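Local structure of aldehyde dehydrogenase (Burkholderia thailandensis, 5J6B) at residues 298-303 with 394-399. The protein probably oxidises aldehydes to carboxylic acids with a nicotinamide cofactor, and binds NADPH. Numbering follows the deposited sequence.
Sequences RIIAHA and LLERFS
Phe398 leans across the backbone of 298-303 and fills the hollow between Ile300 and His302. With CG placed between the backbone N and the carbonyl carbon (chi1 82°), its ring reaches over the neighbouring strand: Phe398 CD1 meets Ile300 CG2 at 3.5 Å, and Phe398 CE1 lies 3.3 Å from His302 N. His302 turns an edge to that ring's face, a T-shaped pair with planes at 85° and centroids 5.1 Å apart. Its NE2 gives Ser399 O a weak, bent bond, while ND1 caps Asp304 N at the start of helix 303-319. Earlier along the same face Glu396, extended beyond CG, runs beside Ile300 and points the same way, OE1 3.6 Å from Ile300 CG1; OE1 is hydrogen-bonded to Tyr384 OH and OE2 makes a salt bridge to Arg407, a charge that would probably favour the ionised form. On the other face, Leu395 CD1 is a bump that settles into the hollow between Ile299 CG2, 3.8 Å away, and Ala301 CB, 4.1 Å away, and Arg397 lays its guanidinium over Ala303. The parallel register is carried by hydrogen bonds in alternating directions, from Ile299 N to Leu394 O (2.7 Å, 171°) through to Ala303 N and Phe398 O (2.8 Å). Helix 401-409 packs on the Ile300 and Phe398 face, helix 303-319 on the Leu395 face: a twisted parallel strand pair between helix layers, as in the alpha/beta catalytic domain of aldehyde dehydrogenases.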
ATOM      1  N   ARG A 298      21.593   4.879 -29.343  1.00 15.13           N
ATOM      2  CA  ARG A 298      20.969   5.677 -30.391  1.00 21.61           C
ATOM      3  C   ARG A 298      20.593   7.044 -29.834  1.00 20.01           C
ATOM      4  O   ARG A 298      19.937   7.135 -28.796  1.00 20.75           O
ATOM      5  CB  ARG A 298      19.727   4.964 -30.940  1.00 18.66           C
ATOM      6  CG  ARG A 298      20.007   3.551 -31.469  1.00 20.27           C
ATOM      7  CD  ARG A 298      18.699   2.913 -31.962  1.00 18.50           C
ATOM      8  NE  ARG A 298      17.855   2.448 -30.860  1.00 16.57           N
ATOM      9  CZ  ARG A 298      16.523   2.478 -30.869  1.00 18.76           C
ATOM     10  NH1 ARG A 298      15.880   2.981 -31.914  1.00 17.78           N
ATOM     11  NH2 ARG A 298      15.835   2.018 -29.826  1.00 15.61           N
ATOM     12  N   ILE A 299      21.008   8.103 -30.518  1.00 17.13           N
ATOM     13  CA  ILE A 299      20.667   9.466 -30.129  1.00 17.10           C
ATOM     14  C   ILE A 299      19.772  10.042 -31.212  1.00 15.66           C
ATOM     15  O   ILE A 299      20.174  10.109 -32.377  1.00 18.46           O
ATOM     16  CB  ILE A 299      21.918  10.335 -29.939  1.00 16.10           C
ATOM     17  CG1 ILE A 299      22.845   9.701 -28.888  1.00 14.86           C
ATOM     18  CG2 ILE A 299      21.504  11.758 -29.561  1.00 15.19           C
ATOM     19  CD1 ILE A 299      24.257  10.263 -28.888  1.00 15.53           C
ATOM     20  N   ILE A 300      18.575  10.481 -30.817  1.00 21.41           N
ATOM     21  CA  ILE A 300      17.527  10.948 -31.724  1.00 18.42           C
ATOM     22  C   ILE A 300      17.274  12.409 -31.366  1.00 19.91           C
ATOM     23  O   ILE A 300      16.602  12.703 -30.370  1.00 17.04           O
ATOM     24  CB  ILE A 300      16.251  10.105 -31.589  1.00 20.78           C
ATOM     25  CG1 ILE A 300      16.561   8.618 -31.823  1.00 20.18           C
ATOM     26  CG2 ILE A 300      15.155  10.600 -32.540  1.00 18.07           C
ATOM     27  CD1 ILE A 300      15.473   7.654 -31.320  1.00 17.53           C
ATOM     28  N   ALA A 301      17.820  13.333 -32.161  1.00 18.34           N
ATOM     29  CA  ALA A 301      17.882  14.744 -31.801  1.00 16.53           C
ATOM     30  C   ALA A 301      17.037  15.590 -32.740  1.00 18.59           C
ATOM     31  O   ALA A 301      17.072  15.400 -33.962  1.00 19.93           O
ATOM     32  CB  ALA A 301      19.328  15.252 -31.826  1.00 19.62           C
ATOM     33  N   HIS A 302      16.313  16.549 -32.162  1.00 25.04           N
ATOM     34  CA  HIS A 302      15.421  17.399 -32.940  1.00 17.76           C
ATOM     35  C   HIS A 302      16.208  18.337 -33.853  1.00 18.67           C
ATOM     36  O   HIS A 302      17.254  18.880 -33.473  1.00 19.59           O
ATOM     37  CB  HIS A 302      14.513  18.217 -32.014  1.00 17.41           C
ATOM     38  CG  HIS A 302      13.344  18.834 -32.721  1.00 20.76           C
ATOM     39  ND1 HIS A 302      13.434  20.019 -33.422  1.00 20.45           N
ATOM     40  CD2 HIS A 302      12.060  18.425 -32.843  1.00 21.03           C
ATOM     41  CE1 HIS A 302      12.256  20.317 -33.941  1.00 21.88           C
ATOM     42  NE2 HIS A 302      11.406  19.362 -33.612  1.00 22.79           N
ATOM     43  N   ALA A 303      15.671  18.537 -35.061  1.00 19.52           N
ATOM     44  CA  ALA A 303      16.305  19.376 -36.075  1.00 21.97           C
ATOM     45  C   ALA A 303      16.654  20.763 -35.550  1.00 22.84           C
ATOM     46  O   ALA A 303      17.658  21.346 -35.968  1.00 23.60           O
ATOM     47  CB  ALA A 303      15.372  19.490 -37.293  1.00 21.43           C
ATOM     48  N   LEU A 394      25.028   6.259 -32.231  1.00 17.13           N
ATOM     49  CA  LEU A 394      24.509   6.620 -33.544  1.00 23.10           C
ATOM     50  C   LEU A 394      23.607   7.837 -33.396  1.00 20.33           C
ATOM     51  O   LEU A 394      22.712   7.845 -32.547  1.00 19.08           O
ATOM     52  CB  LEU A 394      23.718   5.465 -34.162  1.00 25.17           C
ATOM     53  CG  LEU A 394      24.266   4.065 -33.911  1.00 28.03           C
ATOM     54  CD1 LEU A 394      23.349   3.022 -34.540  1.00 30.74           C
ATOM     55  CD2 LEU A 394      25.684   3.946 -34.448  1.00 31.01           C
ATOM     56  N   LEU A 395      23.842   8.852 -34.220  1.00 20.17           N
ATOM     57  CA  LEU A 395      23.093  10.102 -34.163  1.00 22.58           C
ATOM     58  C   LEU A 395      22.122  10.168 -35.339  1.00 24.24           C
ATOM     59  O   LEU A 395      22.527  10.008 -36.493  1.00 19.54           O
ATOM     60  CB  LEU A 395      24.051  11.300 -34.176  1.00 19.92           C
ATOM     61  CG  LEU A 395      23.441  12.712 -34.211  1.00 22.38           C
ATOM     62  CD1 LEU A 395      22.550  12.995 -33.002  1.00 17.94           C
ATOM     63  CD2 LEU A 395      24.547  13.754 -34.308  1.00 26.91           C
ATOM     64  N   GLU A 396      20.841  10.379 -35.052  1.00 21.93           N
ATOM     65  CA  GLU A 396      19.858  10.583 -36.105  1.00 23.17           C
ATOM     66  C   GLU A 396      19.000  11.790 -35.745  1.00 21.99           C
ATOM     67  O   GLU A 396      18.987  12.257 -34.602  1.00 19.33           O
ATOM     68  CB  GLU A 396      18.989   9.332 -36.335  1.00 19.09           C
ATOM     69  CG  GLU A 396      18.131   8.926 -35.126  1.00 18.68           C
ATOM     70  CD  GLU A 396      17.400   7.605 -35.338  1.00 28.93           C
ATOM     71  OE1 GLU A 396      17.650   6.636 -34.576  1.00 20.70           O
ATOM     72  OE2 GLU A 396      16.578   7.530 -36.275  1.00 31.02           O
ATOM     73  N   ARG A 397      18.273  12.276 -36.744  1.00 21.31           N
ATOM     74  CA  ARG A 397      17.607  13.567 -36.718  1.00 23.17           C
ATOM     75  C   ARG A 397      16.105  13.379 -36.888  1.00 26.74           C
ATOM     76  O   ARG A 397      15.666  12.568 -37.711  1.00 25.38           O
ATOM     77  CB  ARG A 397      18.162  14.443 -37.848  1.00 22.57           C
ATOM     78  CG  ARG A 397      17.641  15.858 -37.959  1.00 23.53           C
ATOM     79  CD  ARG A 397      18.306  16.506 -39.174  1.00 26.15           C
ATOM     80  NE  ARG A 397      17.781  17.838 -39.438  1.00 36.43           N
ATOM     81  CZ  ARG A 397      18.511  18.949 -39.451  1.00 48.17           C
ATOM     82  NH1 ARG A 397      19.825  18.903 -39.226  1.00 42.70           N
ATOM     83  NH2 ARG A 397      17.921  20.114 -39.707  1.00 48.41           N
ATOM     84  N   PHE A 398      15.312  14.131 -36.125  1.00 19.03           N
ATOM     85  CA  PHE A 398      13.857  14.098 -36.297  1.00 22.07           C
ATOM     86  C   PHE A 398      13.292  15.502 -36.143  1.00 21.08           C
ATOM     87  O   PHE A 398      13.998  16.446 -35.774  1.00 21.16           O
ATOM     88  CB  PHE A 398      13.174  13.154 -35.291  1.00 20.45           C
ATOM     89  CG  PHE A 398      12.947  13.773 -33.927  1.00 23.77           C
ATOM     90  CD1 PHE A 398      13.989  13.863 -33.004  1.00 16.87           C
ATOM     91  CD2 PHE A 398      11.696  14.266 -33.574  1.00 18.11           C
ATOM     92  CE1 PHE A 398      13.775  14.433 -31.750  1.00 24.38           C
ATOM     93  CE2 PHE A 398      11.473  14.847 -32.332  1.00 22.97           C
ATOM     94  CZ  PHE A 398      12.502  14.929 -31.417  1.00 22.91           C
ATOM     95  N   SER A 399      11.987  15.622 -36.410  1.00 21.01           N
ATOM     96  CA  SER A 399      11.271  16.873 -36.213  1.00 24.20           C
ATOM     97  C   SER A 399       9.902  16.625 -35.575  1.00 26.78           C
ATOM     98  O   SER A 399       9.434  17.420 -34.754  1.00 32.30           O
ATOM     99  CB  SER A 399      11.118  17.604 -37.546  1.00 26.28           C
ATOM    100  OG  SER A 399      10.273  18.722 -37.396  1.00 37.65           O
TER